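Local coordinates for chaperone SycD (Chlamydia pneumoniae, PDB 4NRH), which probably acts as a cytosolic type III secretion chaperone that, in complex with the gatekeeper CopN, directs secretion of translocator proteins, at residues F96-G101 and H115-T120; K78-F83 and A102-S107; K126-H131 and P162-L167; M153-A158 and E170-R175. All blocks are in the same frame, centred on the assembly; numbering follows the deposited sequence.

Contact 1. Residues F96-G101 and H115-T120; sequences FWFSLG and HAYGVT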
loop_
_atom_site.group_PDB
_atom_site.type_symbol
_atom_site.label_atom_id
_atom_site.label_comp_id
_atom_site.label_asym_id
_atom_site.label_seq_id
_atom_site.Cartn_x
_atom_site.Cartn_y
_atom_site.Cartn_z
ATOM N N PHE D 96 -14.999 -17.310 10.395
ATOM C CA PHE D 96 -13.685 -16.776 10.045
ATOM C C PHE D 96 -12.902 -16.458 11.314
ATOM O O PHE D 96 -11.746 -16.852 11.460
ATOM C CB PHE D 96 -13.803 -15.517 9.179
ATOM C CG PHE D 96 -14.330 -15.768 7.791
ATOM C CD1 PHE D 96 -14.553 -17.057 7.332
ATOM C CD2 PHE D 96 -14.589 -14.705 6.938
ATOM C CE1 PHE D 96 -15.037 -17.280 6.056
ATOM C CE2 PHE D 96 -15.072 -14.923 5.660
ATOM C CZ PHE D 96 -15.295 -16.212 5.219
ATOM N N TRP D 97 -13.550 -15.745 12.229
ATOM C CA TRP D 97 -12.959 -15.415 13.521
ATOM C C TRP D 97 -12.692 -16.657 14.368
ATOM O O TRP D 97 -11.687 -16.732 15.076
ATOM C CB TRP D 97 -13.871 -14.460 14.291
ATOM C CG TRP D 97 -13.820 -13.041 13.823
ATOM C CD1 TRP D 97 -14.716 -12.411 13.009
ATOM C CD2 TRP D 97 -12.833 -12.062 14.166
ATOM N NE1 TRP D 97 -14.342 -11.104 12.816
ATOM C CE2 TRP D 97 -13.188 -10.864 13.515
ATOM C CE3 TRP D 97 -11.680 -12.083 14.958
ATOM C CZ2 TRP D 97 -12.435 -9.698 13.635
ATOM C CZ3 TRP D 97 -10.932 -10.926 15.072
ATOM C CH2 TRP D 97 -11.311 -9.751 14.412
ATOM N N PHE D 98 -13.600 -17.626 14.297
ATOM C CA PHE D 98 -13.499 -18.829 15.114
ATOM C C PHE D 98 -12.301 -19.667 14.682
ATOM O O PHE D 98 -11.529 -20.143 15.515
ATOM C CB PHE D 98 -14.785 -19.655 15.021
ATOM C CG PHE D 98 -15.057 -20.499 16.236
ATOM C CD1 PHE D 98 -14.173 -20.517 17.303
ATOM C CD2 PHE D 98 -16.200 -21.278 16.309
ATOM C CE1 PHE D 98 -14.423 -21.294 18.419
ATOM C CE2 PHE D 98 -16.457 -22.058 17.423
ATOM C CZ PHE D 98 -15.568 -22.065 18.478
ATOM N N SER D 99 -12.155 -19.842 13.374
ATOM C CA SER D 99 -11.030 -20.587 12.824
ATOM C C SER D 99 -9.719 -19.840 13.044
ATOM O O SER D 99 -8.667 -20.456 13.220
ATOM C CB SER D 99 -11.247 -20.857 11.335
ATOM O OG SER D 99 -12.355 -21.717 11.130
ATOM N N LEU D 100 -9.785 -18.512 13.030
ATOM C CA LEU D 100 -8.620 -17.688 13.333
ATOM C C LEU D 100 -8.219 -17.885 14.790
ATOM O O LEU D 100 -7.038 -18.014 15.110
ATOM C CB LEU D 100 -8.906 -16.211 13.049
ATOM C CG LEU D 100 -7.837 -15.209 13.493
ATOM C CD1 LEU D 100 -6.478 -15.560 12.899
ATOM C CD2 LEU D 100 -8.237 -13.787 13.124
ATOM N N GLY D 101 -9.218 -17.907 15.669
ATOM C CA GLY D 101 -8.993 -18.120 17.086
ATOM C C GLY D 101 -8.387 -19.476 17.383
ATOM O O GLY D 101 -7.463 -19.590 18.187
ATOM N N HIS D 115 -9.122 -12.698 21.784
ATOM C CA HIS D 115 -9.815 -11.637 21.063
ATOM C C HIS D 115 -10.695 -12.189 19.945
ATOM O O HIS D 115 -11.834 -11.755 19.774
ATOM C CB HIS D 115 -8.811 -10.635 20.487
ATOM C CG HIS D 115 -9.434 -9.597 19.610
ATOM N ND1 HIS D 115 -9.223 -9.547 18.247
ATOM C CD2 HIS D 115 -10.269 -8.570 19.896
ATOM C CE1 HIS D 115 -9.896 -8.534 17.736
ATOM N NE2 HIS D 115 -10.540 -7.923 18.716
ATOM N N ALA D 116 -10.161 -13.144 19.191
ATOM C CA ALA D 116 -10.892 -13.747 18.082
ATOM C C ALA D 116 -12.105 -14.528 18.582
ATOM O O ALA D 116 -13.181 -14.470 17.985
ATOM C CB ALA D 116 -9.975 -14.649 17.269
ATOM N N TYR D 117 -11.920 -15.260 19.678
ATOM C CA TYR D 117 -13.018 -15.980 20.319
ATOM C C TYR D 117 -14.096 -15.019 20.811
ATOM O O TYR D 117 -15.291 -15.294 20.689
ATOM C CB TYR D 117 -12.503 -16.823 21.488
ATOM C CG TYR D 117 -11.731 -18.057 21.077
ATOM C CD1 TYR D 117 -12.036 -18.735 19.905
ATOM C CD2 TYR D 117 -10.702 -18.549 21.870
ATOM C CE1 TYR D 117 -11.335 -19.867 19.530
ATOM C CE2 TYR D 117 -9.996 -19.679 21.504
ATOM C CZ TYR D 117 -10.316 -20.334 20.336
ATOM O OH TYR D 117 -9.611 -21.459 19.973
ATOM N N GLY D 118 -13.663 -13.893 21.371
ATOM C CA GLY D 118 -14.576 -12.885 21.881
ATOM C C GLY D 118 -15.437 -12.273 20.794
ATOM O O GLY D 118 -16.624 -12.025 20.999
ATOM N N VAL D 119 -14.834 -12.028 19.635
ATOM C CA VAL D 119 -15.566 -11.491 18.495
ATOM C C VAL D 119 -16.570 -12.517 17.975
ATOM O O VAL D 119 -17.704 -12.174 17.634
ATOM C CB VAL D 119 -14.614 -11.078 17.356
ATOM C CG1 VAL D 119 -15.400 -10.722 16.105
ATOM C CG2 VAL D 119 -13.747 -9.907 17.792
ATOM N N THR D 120 -16.146 -13.778 17.931
ATOM C CA THR D 120 -17.013 -14.874 17.512
ATOM C C THR D 120 -18.269 -14.922 18.377
ATOM O O THR D 120 -19.373 -15.138 17.877
ATOM C CB THR D 120 -16.289 -16.234 17.587
ATOM O OG1 THR D 120 -15.059 -16.166 16.855
ATOM C CG2 THR D 120 -17.159 -17.337 17.003
#

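Contact 2. Residues K78-F83 and A102-S107; sequences KSITVF and ASLHMS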
loop_
_atom_site.group_PDB
_atom_site.type_symbol
_atom_site.label_atom_id
_atom_site.label_comp_id
_atom_site.label_asym_id
_atom_site.label_seq_id
_atom_site.Cartn_x
_atom_site.Cartn_y
_atom_site.Cartn_z
ATOM N N LYS D 78 0.324 -20.642 8.336
ATOM C CA LYS D 78 -0.307 -20.393 7.045
ATOM C C LYS D 78 -1.804 -20.141 7.196
ATOM O O LYS D 78 -2.372 -19.290 6.511
ATOM C CB LYS D 78 -0.066 -21.570 6.096
ATOM C CG LYS D 78 -0.725 -21.418 4.735
ATOM C CD LYS D 78 -0.406 -22.596 3.829
ATOM C CE LYS D 78 -0.980 -22.392 2.437
ATOM N NZ LYS D 78 -0.699 -23.550 1.543
ATOM N N SER D 79 -2.440 -20.887 8.096
ATOM C CA SER D 79 -3.871 -20.734 8.333
ATOM C C SER D 79 -4.184 -19.364 8.925
ATOM O O SER D 79 -5.164 -18.726 8.543
ATOM C CB SER D 79 -4.384 -21.842 9.257
ATOM O OG SER D 79 -3.934 -21.650 10.587
ATOM N N ILE D 80 -3.340 -18.914 9.850
ATOM C CA ILE D 80 -3.509 -17.611 10.484
ATOM C C ILE D 80 -3.446 -16.488 9.451
ATOM O O ILE D 80 -4.264 -15.566 9.474
ATOM C CB ILE D 80 -2.442 -17.377 11.574
ATOM C CG1 ILE D 80 -2.710 -18.281 12.780
ATOM C CG2 ILE D 80 -2.440 -15.928 12.021
ATOM C CD1 ILE D 80 -1.576 -18.323 13.783
ATOM N N THR D 81 -2.476 -16.577 8.547
ATOM C CA THR D 81 -2.351 -15.628 7.446
ATOM C C THR D 81 -3.643 -15.534 6.633
ATOM O O THR D 81 -4.134 -14.442 6.348
ATOM C CB THR D 81 -1.194 -16.012 6.501
ATOM O OG1 THR D 81 0.053 -15.919 7.202
ATOM C CG2 THR D 81 -1.162 -15.089 5.292
ATOM N N VAL D 82 -4.189 -16.691 6.275
ATOM C CA VAL D 82 -5.386 -16.765 5.444
ATOM C C VAL D 82 -6.631 -16.210 6.137
ATOM O O VAL D 82 -7.370 -15.415 5.555
ATOM C CB VAL D 82 -5.666 -18.220 5.012
ATOM C CG1 VAL D 82 -7.014 -18.324 4.314
ATOM C CG2 VAL D 82 -4.549 -18.729 4.113
ATOM N N PHE D 83 -6.855 -16.626 7.381
ATOM C CA PHE D 83 -8.051 -16.219 8.114
ATOM C C PHE D 83 -8.080 -14.719 8.405
ATOM O O PHE D 83 -9.148 -14.112 8.420
ATOM C CB PHE D 83 -8.181 -17.016 9.416
ATOM C CG PHE D 83 -8.430 -18.482 9.202
ATOM C CD1 PHE D 83 -9.353 -18.906 8.258
ATOM C CD2 PHE D 83 -7.755 -19.434 9.947
ATOM C CE1 PHE D 83 -9.588 -20.251 8.052
ATOM C CE2 PHE D 83 -7.986 -20.783 9.745
ATOM C CZ PHE D 83 -8.903 -21.192 8.797
ATOM N N ALA D 102 -8.917 -20.509 16.733
ATOM C CA ALA D 102 -8.425 -21.871 16.906
ATOM C C ALA D 102 -6.976 -22.006 16.452
ATOM O O ALA D 102 -6.176 -22.687 17.095
ATOM C CB ALA D 102 -9.311 -22.851 16.150
ATOM N N SER D 103 -6.644 -21.354 15.342
ATOM C CA SER D 103 -5.289 -21.393 14.802
ATOM C C SER D 103 -4.300 -20.700 15.732
ATOM O O SER D 103 -3.201 -21.203 15.970
ATOM C CB SER D 103 -5.251 -20.748 13.416
ATOM O OG SER D 103 -5.986 -21.515 12.477
ATOM N N LEU D 104 -4.697 -19.544 16.255
ATOM C CA LEU D 104 -3.891 -18.826 17.236
ATOM C C LEU D 104 -3.762 -19.635 18.523
ATOM O O LEU D 104 -2.710 -19.641 19.162
ATOM C CB LEU D 104 -4.497 -17.451 17.531
ATOM C CG LEU D 104 -4.496 -16.439 16.384
ATOM C CD1 LEU D 104 -5.457 -15.297 16.674
ATOM C CD2 LEU D 104 -3.090 -15.911 16.132
ATOM N N HIS D 105 -4.847 -20.307 18.898
ATOM C CA HIS D 105 -4.868 -21.174 20.072
ATOM C C HIS D 105 -3.819 -22.278 19.940
ATOM O O HIS D 105 -3.017 -22.497 20.849
ATOM C CB HIS D 105 -6.268 -21.773 20.261
ATOM C CG HIS D 105 -6.449 -22.529 21.542
ATOM N ND1 HIS D 105 -7.691 -22.765 22.091
ATOM C CD2 HIS D 105 -5.553 -23.101 22.383
ATOM C CE1 HIS D 105 -7.554 -23.448 23.213
ATOM N NE2 HIS D 105 -6.266 -23.666 23.413
ATOM N N MET D 106 -3.830 -22.967 18.803
ATOM C CA MET D 106 -2.874 -24.037 18.542
ATOM C C MET D 106 -1.448 -23.502 18.437
ATOM O O MET D 106 -0.484 -24.235 18.653
ATOM C CB MET D 106 -3.246 -24.786 17.261
ATOM C CG MET D 106 -4.587 -25.502 17.320
ATOM S SD MET D 106 -4.683 -26.706 18.656
ATOM C CE MET D 106 -3.306 -27.780 18.253
ATOM N N SER D 107 -1.322 -22.221 18.103
ATOM C CA SER D 107 -0.019 -21.575 17.993
ATOM C C SER D 107 0.436 -21.004 19.332
ATOM O O SER D 107 1.504 -20.400 19.425
ATOM C CB SER D 107 -0.059 -20.465 16.942
ATOM O OG SER D 107 -0.298 -20.992 15.649
#

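Contact 3. Residues K126-H131 and P162-L167; sequences KDPYPH and PLYNEL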
loop_
_atom_site.group_PDB
_atom_site.type_symbol
_atom_site.label_atom_id
_atom_site.label_comp_id
_atom_site.label_asym_id
_atom_site.label_seq_id
_atom_site.Cartn_x
_atom_site.Cartn_y
_atom_site.Cartn_z
ATOM N N LYS D 126 -25.624 -17.188 20.520
ATOM C CA LYS D 126 -26.217 -18.422 21.036
ATOM C C LYS D 126 -25.198 -19.537 21.273
ATOM O O LYS D 126 -25.459 -20.468 22.033
ATOM C CB LYS D 126 -27.309 -18.920 20.086
ATOM C CG LYS D 126 -28.513 -17.995 19.986
ATOM C CD LYS D 126 -29.527 -18.511 18.979
ATOM C CE LYS D 126 -30.729 -17.585 18.879
ATOM N NZ LYS D 126 -31.668 -18.002 17.799
ATOM N N ASP D 127 -24.045 -19.439 20.621
ATOM C CA ASP D 127 -23.024 -20.483 20.697
ATOM C C ASP D 127 -22.229 -20.404 22.000
ATOM O O ASP D 127 -21.603 -19.384 22.287
ATOM C CB ASP D 127 -22.080 -20.377 19.498
ATOM C CG ASP D 127 -21.289 -21.648 19.251
ATOM O OD1 ASP D 127 -21.306 -22.551 20.112
ATOM O OD2 ASP D 127 -20.637 -21.742 18.191
ATOM N N PRO D 128 -22.254 -21.487 22.795
ATOM C CA PRO D 128 -21.477 -21.560 24.039
ATOM C C PRO D 128 -19.987 -21.821 23.811
ATOM O O PRO D 128 -19.168 -21.445 24.650
ATOM C CB PRO D 128 -22.120 -22.738 24.779
ATOM C CG PRO D 128 -22.665 -23.600 23.694
ATOM C CD PRO D 128 -23.143 -22.650 22.634
ATOM N N TYR D 129 -19.650 -22.458 22.694
ATOM C CA TYR D 129 -18.275 -22.887 22.426
ATOM C C TYR D 129 -17.210 -21.781 22.338
ATOM O O TYR D 129 -16.090 -21.989 22.801
ATOM C CB TYR D 129 -18.239 -23.732 21.147
ATOM C CG TYR D 129 -18.645 -25.169 21.383
ATOM C CD1 TYR D 129 -17.745 -26.079 21.925
ATOM C CD2 TYR D 129 -19.925 -25.613 21.083
ATOM C CE1 TYR D 129 -18.105 -27.393 22.151
ATOM C CE2 TYR D 129 -20.296 -26.927 21.307
ATOM C CZ TYR D 129 -19.381 -27.812 21.840
ATOM O OH TYR D 129 -19.741 -29.121 22.065
ATOM N N PRO D 130 -17.530 -20.621 21.727
ATOM C CA PRO D 130 -16.513 -19.562 21.763
ATOM C C PRO D 130 -16.138 -19.165 23.190
ATOM O O PRO D 130 -14.974 -18.862 23.459
ATOM C CB PRO D 130 -17.190 -18.398 21.034
ATOM C CG PRO D 130 -18.164 -19.046 20.127
ATOM C CD PRO D 130 -18.666 -20.254 20.862
ATOM N N HIS D 131 -17.119 -19.171 24.087
ATOM C CA HIS D 131 -16.886 -18.862 25.493
ATOM C C HIS D 131 -16.082 -19.956 26.192
ATOM O O HIS D 131 -15.223 -19.666 27.023
ATOM C CB HIS D 131 -18.218 -18.648 26.217
ATOM C CG HIS D 131 -19.031 -17.521 25.662
ATOM N ND1 HIS D 131 -18.750 -16.198 25.929
ATOM C CD2 HIS D 131 -20.111 -17.519 24.846
ATOM C CE1 HIS D 131 -19.624 -15.430 25.305
ATOM N NE2 HIS D 131 -20.461 -16.205 24.640
ATOM N N PRO D 162 -30.474 -29.417 23.629
ATOM C CA PRO D 162 -29.914 -30.726 23.271
ATOM C C PRO D 162 -28.722 -30.611 22.324
ATOM O O PRO D 162 -27.891 -31.516 22.264
ATOM C CB PRO D 162 -31.088 -31.434 22.588
ATOM C CG PRO D 162 -31.933 -30.328 22.060
ATOM C CD PRO D 162 -31.827 -29.229 23.077
ATOM N N LEU D 163 -28.654 -29.506 21.589
ATOM C CA LEU D 163 -27.573 -29.271 20.641
ATOM C C LEU D 163 -26.222 -29.132 21.340
ATOM O O LEU D 163 -25.183 -29.479 20.777
ATOM C CB LEU D 163 -27.870 -28.020 19.806
ATOM C CG LEU D 163 -26.824 -27.580 18.780
ATOM C CD1 LEU D 163 -26.587 -28.675 17.750
ATOM C CD2 LEU D 163 -27.245 -26.283 18.104
ATOM N N TYR D 164 -26.240 -28.631 22.572
ATOM C CA TYR D 164 -25.007 -28.339 23.294
ATOM C C TYR D 164 -24.838 -29.210 24.535
ATOM O O TYR D 164 -24.205 -28.795 25.506
ATOM C CB TYR D 164 -24.969 -26.865 23.706
ATOM C CG TYR D 164 -25.315 -25.896 22.600
ATOM C CD1 TYR D 164 -24.531 -25.803 21.457
ATOM C CD2 TYR D 164 -26.422 -25.066 22.705
ATOM C CE1 TYR D 164 -24.847 -24.913 20.447
ATOM C CE2 TYR D 164 -26.745 -24.173 21.702
ATOM C CZ TYR D 164 -25.955 -24.101 20.576
ATOM O OH TYR D 164 -26.277 -23.212 19.577
ATOM N N ASN D 165 -25.399 -30.414 24.505
ATOM C CA ASN D 165 -25.384 -31.284 25.677
ATOM C C ASN D 165 -23.995 -31.819 26.006
ATOM O O ASN D 165 -23.620 -31.892 27.177
ATOM C CB ASN D 165 -26.348 -32.455 25.489
ATOM C CG ASN D 165 -26.480 -33.302 26.741
ATOM O OD1 ASN D 165 -27.232 -32.965 27.656
ATOM N ND2 ASN D 165 -25.750 -34.410 26.785
ATOM N N GLU D 166 -23.246 -32.207 24.976
ATOM C CA GLU D 166 -21.877 -32.683 25.153
ATOM C C GLU D 166 -21.037 -31.677 25.935
ATOM O O GLU D 166 -20.208 -32.056 26.764
ATOM C CB GLU D 166 -21.223 -32.970 23.799
ATOM C CG GLU D 166 -21.592 -34.321 23.208
ATOM C CD GLU D 166 -20.884 -34.599 21.895
ATOM O OE1 GLU D 166 -20.459 -33.632 21.230
ATOM O OE2 GLU D 166 -20.753 -35.786 21.531
ATOM N N LEU D 167 -21.257 -30.394 25.664
ATOM C CA LEU D 167 -20.566 -29.325 26.374
ATOM C C LEU D 167 -21.115 -29.168 27.791
ATOM O O LEU D 167 -20.358 -28.943 28.736
ATOM C CB LEU D 167 -20.692 -28.004 25.613
ATOM C CG LEU D 167 -19.450 -27.115 25.494
ATOM C CD1 LEU D 167 -19.823 -25.758 24.909
ATOM C CD2 LEU D 167 -18.732 -26.947 26.827
#

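Contact 4. Residues M153-A158 and E170-R175; sequences MAWVRA and EILDIR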
loop_
_atom_site.group_PDB
_atom_site.type_symbol
_atom_site.label_atom_id
_atom_site.label_comp_id
_atom_site.label_asym_id
_atom_site.label_seq_id
_atom_site.Cartn_x
_atom_site.Cartn_y
_atom_site.Cartn_z
ATOM N N MET D 153 -20.736 -18.107 31.067
ATOM C CA MET D 153 -21.376 -17.645 29.840
ATOM C C MET D 153 -21.619 -18.807 28.887
ATOM O O MET D 153 -22.651 -18.868 28.219
ATOM C CB MET D 153 -20.530 -16.571 29.156
ATOM C CG MET D 153 -20.923 -15.151 29.524
ATOM S SD MET D 153 -19.708 -13.930 28.996
ATOM C CE MET D 153 -20.322 -12.465 29.823
ATOM N N ALA D 154 -20.661 -19.726 28.825
ATOM C CA ALA D 154 -20.825 -20.946 28.047
ATOM C C ALA D 154 -21.935 -21.795 28.654
ATOM O O ALA D 154 -22.783 -22.328 27.941
ATOM C CB ALA D 154 -19.522 -21.725 27.990
ATOM N N TRP D 155 -21.917 -21.907 29.980
ATOM C CA TRP D 155 -22.893 -22.697 30.726
ATOM C C TRP D 155 -24.333 -22.272 30.451
ATOM O O TRP D 155 -25.199 -23.114 30.211
ATOM C CB TRP D 155 -22.605 -22.603 32.225
ATOM C CG TRP D 155 -23.668 -23.218 33.080
ATOM C CD1 TRP D 155 -24.525 -22.563 33.916
ATOM C CD2 TRP D 155 -23.991 -24.609 33.184
ATOM N NE1 TRP D 155 -25.361 -23.461 34.536
ATOM C CE2 TRP D 155 -25.054 -24.723 34.103
ATOM C CE3 TRP D 155 -23.484 -25.770 32.591
ATOM C CZ2 TRP D 155 -25.619 -25.951 34.441
ATOM C CZ3 TRP D 155 -24.047 -26.987 32.928
ATOM C CH2 TRP D 155 -25.103 -27.068 33.845
ATOM N N VAL D 156 -24.583 -20.966 30.505
ATOM C CA VAL D 156 -25.916 -20.418 30.267
ATOM C C VAL D 156 -26.427 -20.805 28.882
ATOM O O VAL D 156 -27.584 -21.197 28.718
ATOM C CB VAL D 156 -25.919 -18.879 30.408
ATOM C CG1 VAL D 156 -27.206 -18.288 29.853
ATOM C CG2 VAL D 156 -25.731 -18.481 31.864
ATOM N N ARG D 157 -25.547 -20.705 27.892
ATOM C CA ARG D 157 -25.897 -21.004 26.509
ATOM C C ARG D 157 -25.927 -22.505 26.222
ATOM O O ARG D 157 -26.563 -22.944 25.263
ATOM C CB ARG D 157 -24.915 -20.311 25.563
ATOM C CG ARG D 157 -25.062 -18.799 25.530
ATOM C CD ARG D 157 -23.743 -18.119 25.203
ATOM N NE ARG D 157 -23.881 -16.666 25.128
ATOM C CZ ARG D 157 -23.887 -15.858 26.183
ATOM N NH1 ARG D 157 -23.762 -16.358 27.405
ATOM N NH2 ARG D 157 -24.019 -14.549 26.017
ATOM N N ALA D 158 -25.241 -23.287 27.051
ATOM C CA ALA D 158 -25.118 -24.725 26.820
ATOM C C ALA D 158 -26.300 -25.521 27.367
ATOM O O ALA D 158 -26.799 -26.433 26.707
ATOM C CB ALA D 158 -23.820 -25.245 27.425
ATOM N N GLU D 170 -19.549 -31.615 30.100
ATOM C CA GLU D 170 -18.172 -31.243 30.408
ATOM C C GLU D 170 -18.074 -30.178 31.498
ATOM O O GLU D 170 -17.249 -30.287 32.403
ATOM C CB GLU D 170 -17.465 -30.752 29.143
ATOM C CG GLU D 170 -16.006 -30.372 29.350
ATOM C CD GLU D 170 -15.125 -31.572 29.645
ATOM O OE1 GLU D 170 -15.535 -32.708 29.328
ATOM O OE2 GLU D 170 -14.020 -31.377 30.193
ATOM N N ILE D 171 -18.922 -29.157 31.411
ATOM C CA ILE D 171 -18.897 -28.059 32.374
ATOM C C ILE D 171 -19.284 -28.561 33.763
ATOM O O ILE D 171 -18.713 -28.136 34.769
ATOM C CB ILE D 171 -19.839 -26.914 31.948
ATOM C CG1 ILE D 171 -19.417 -26.362 30.585
ATOM C CG2 ILE D 171 -19.848 -25.804 32.991
ATOM C CD1 ILE D 171 -20.261 -25.204 30.100
ATOM N N LEU D 172 -20.247 -29.476 33.807
ATOM C CA LEU D 172 -20.604 -30.155 35.047
ATOM C C LEU D 172 -19.407 -30.935 35.585
ATOM O O LEU D 172 -19.131 -30.922 36.784
ATOM C CB LEU D 172 -21.793 -31.094 34.833
ATOM C CG LEU D 172 -23.158 -30.437 34.628
ATOM C CD1 LEU D 172 -24.190 -31.468 34.194
ATOM C CD2 LEU D 172 -23.607 -29.724 35.894
ATOM N N ASP D 173 -18.707 -31.615 34.682
ATOM C CA ASP D 173 -17.540 -32.414 35.042
ATOM C C ASP D 173 -16.404 -31.537 35.562
ATOM O O ASP D 173 -15.655 -31.939 36.453
ATOM C CB ASP D 173 -17.065 -33.231 33.837
ATOM C CG ASP D 173 -15.979 -34.225 34.199
ATOM O OD1 ASP D 173 -15.959 -34.695 35.356
ATOM O OD2 ASP D 173 -15.143 -34.535 33.324
ATOM N N ILE D 174 -16.280 -30.342 34.994
ATOM C CA ILE D 174 -15.275 -29.379 35.432
ATOM C C ILE D 174 -15.568 -28.884 36.846
ATOM O O ILE D 174 -14.666 -28.771 37.677
ATOM C CB ILE D 174 -15.201 -28.170 34.473
ATOM C CG1 ILE D 174 -14.670 -28.604 33.104
ATOM C CG2 ILE D 174 -14.325 -27.069 35.055
ATOM C CD1 ILE D 174 -14.458 -27.458 32.142
ATOM N N ARG D 175 -16.839 -28.607 37.117
ATOM C CA ARG D 175 -17.244 -28.014 38.387
ATOM C C ARG D 175 -17.458 -29.056 39.485
ATOM O O ARG D 175 -18.596 -29.396 39.815
ATOM C CB ARG D 175 -18.517 -27.188 38.194
ATOM C CG ARG D 175 -18.309 -25.946 37.343
ATOM C CD ARG D 175 -19.625 -25.281 36.978
ATOM N NE ARG D 175 -19.412 -23.970 36.372
ATOM C CZ ARG D 175 -20.384 -23.195 35.901
ATOM N NH1 ARG D 175 -21.646 -23.599 35.959
ATOM N NH2 ARG D 175 -20.093 -22.018 35.366
#

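Contact 1. Residues F96-G101 and H115-T120
Val119 CG1 sits squarely over one face of the Trp97 indole, 3.3 Å from the centroid of its five-membered ring. Ala116 CB meets the indole edge in plane. His115 CE1 approaches Trp97 CZ3 obliquely at 3.7 Å. Trp97 is a knob in a hole made by His115, Ala116, Val119 and Thr120. Its NE1 hydrogen-bonds Pro91 O. The Phe98 and Tyr117 rings meet rim to rim, planes 84° apart.

The two segments belong to the antiparallel helix pair of a tetratricopeptide repeat, helices 94-106 and 110-123. The axes of 96-101 and 115-120 come within 7.9 Å. The lack of a side chain at Gly101 is consistent with this closeness: Ala116 CB lies 3.6 Å from Gly101 CA, which also makes an off-centre CH-pi contact with the Tyr117 ring.

No clear hydrogen bond joins the segments. Thr120 OG1 donates to Ala116 O at 2.8 Å, and Thr120 N reaches that oxygen from the opposite face. Tyr117 OH bonds His105 ND1 farther along helix 94-106, tying the two helices together.

Contact 2. Residues K78-F83 and A102-S107
Ile80 meets Ser103, Leu104 and Ser107 of the facing helix end, and Ile80 and Ser103 bring the largest shares of the buried surface. From CB the Ile80 chain leaves with CG1 anti to the carbonyl carbon (chi1 -71°), which swings it toward residues 102-107. CG1 lies 3.6 Å from Ser103 CB. The branch CG2 is more distant, 4.2 Å from Leu104 CD2. The tip, CD1, does more. It rests 3.7 Å from Leu104 CD2, where the two side chains cross at about a right angle, and 3.5 Å from Ser107 OG. That hydroxyl is tied down by donating to Ser103 O at 2.9 Å, a bond one turn back at the end of helix 94-106.

Beside this apolar patch two serines face each other. Ser79 OG and Ser103 OG are 2.8 Å apart. Each hydroxyl has a hydrogen-bond partner in its own helix, Tyr76 O for Ser79 and Ser99 O for Ser103. The Phe83 ring turns its edge to this spot, with Ser103 OG in the ring plane, 3.5 Å from CE2.

The contact joins helix 76-89 to the antiparallel helix 94-106 in the all-helical stack around the tetratricopeptide repeat. Tyr71 of helix 57-72 touches Ser103, and Gln112 and Ala113 of helix 110-123 touch Leu104.

Contact 3. Residues K126-H131 and P162-L167
The backbones of Pro128 and Tyr164 stay 7.7 Å apart at their CA atoms, so side chains bridge the gap between two helix starts. The segments lead into helices 129-140 and 165-174 of an all-helical fold that includes a tetratricopeptide repeat. Helix 147-158 comes between them in the chain.

The contact is built from two face contacts placed side by side. In the first, the Pro128 ring lies against the Tyr164 ring, with CD 3.6 Å from the ring centroid and 12° off the normal. The other face of Tyr164 is taken by Leu163 CG of its own segment, so the ring is sandwiched. With CG anti to the carbonyl carbon (chi1 -48°), Tyr164 extends toward the 126-131 chain, and its hydroxyl ends near Lys126 O. In the second, Leu167 CD1 sits over the centre of the Tyr129 ring, 3.5 Å from the centroid. The two side chains run alongside each other, pointing opposite ways. Pro128 CG also lies 3.8 Å from Leu167 CD1, and so joins the two face contacts.

No hydrogen bond crosses the contact. Asp127 works within its own chain region. Its OD2 forms a salt bridge with Arg124. Its OD1 caps the helix start, accepting from Tyr129 N at 3.1 Å from above the carboxylate plane.

Contact 4. Residues M153-A158 and E170-R175
Met153 O is held by Arg157 NH1 at 2.9 Å, a bond inside helix 147-158, and weakly by Arg157 N. The NH1 donor stands 29° out of the carbonyl plane. The same guanidinium forms a salt bridge with Asp125 through NH2.

Across the contact no hydrogen bond forms, and Trp155 does most of the work. Its CG is anti to the backbone N (chi1 172°), and the indole extends toward helix 165-174. Arg175 NH1 sits over one face, 3.5 Å from Trp155 CG. This is a cation-pi contact, though the guanidinium is not stacked flat: the two planes are 55° apart. The extended arginine chain carries its NH2 on to a salt bridge with Glu152, which would help fix the group over the indole.

Ile171 CG2 meets Trp155 CE3 obliquely at 3.7 Å. It also lies against one face of the Arg175 guanidinium. Ile171 CD1 rests on the backbone at Trp155 CA, 3.7 Å away, with Ala154 CB a little farther. Leu172 CD2 touches the far end of the indole at Trp155 CH2, 3.7 Å away.

The arrangement is that of neighbouring helices, roughly antiparallel but strongly skewed, closing the C-terminal end of a helical-repeat fold.

Contacts 1 and 2 form the buried part of the set and share helix 94-106. One side-chain bond and the packing of Phe83 on Ser99 and Leu100 connect them. Contacts 3 and 4 are only partly buried, lie farther from the chain centre and share helix 165-174. Their centres are about 8 Å apart, and Tyr164 and Pro128 pack on the backbone of helix 147-158. Contact 3 reaches back to contact 1 through Pro130, which touches Thr120. The chemistry differs with place in the fold: close helix packing at a glycine in contact 1, an isoleucine beside facing serine hydroxyls in contact 2, proline and tyrosine at helix starts in contact 3, and a charged arginine over tryptophan in contact 4.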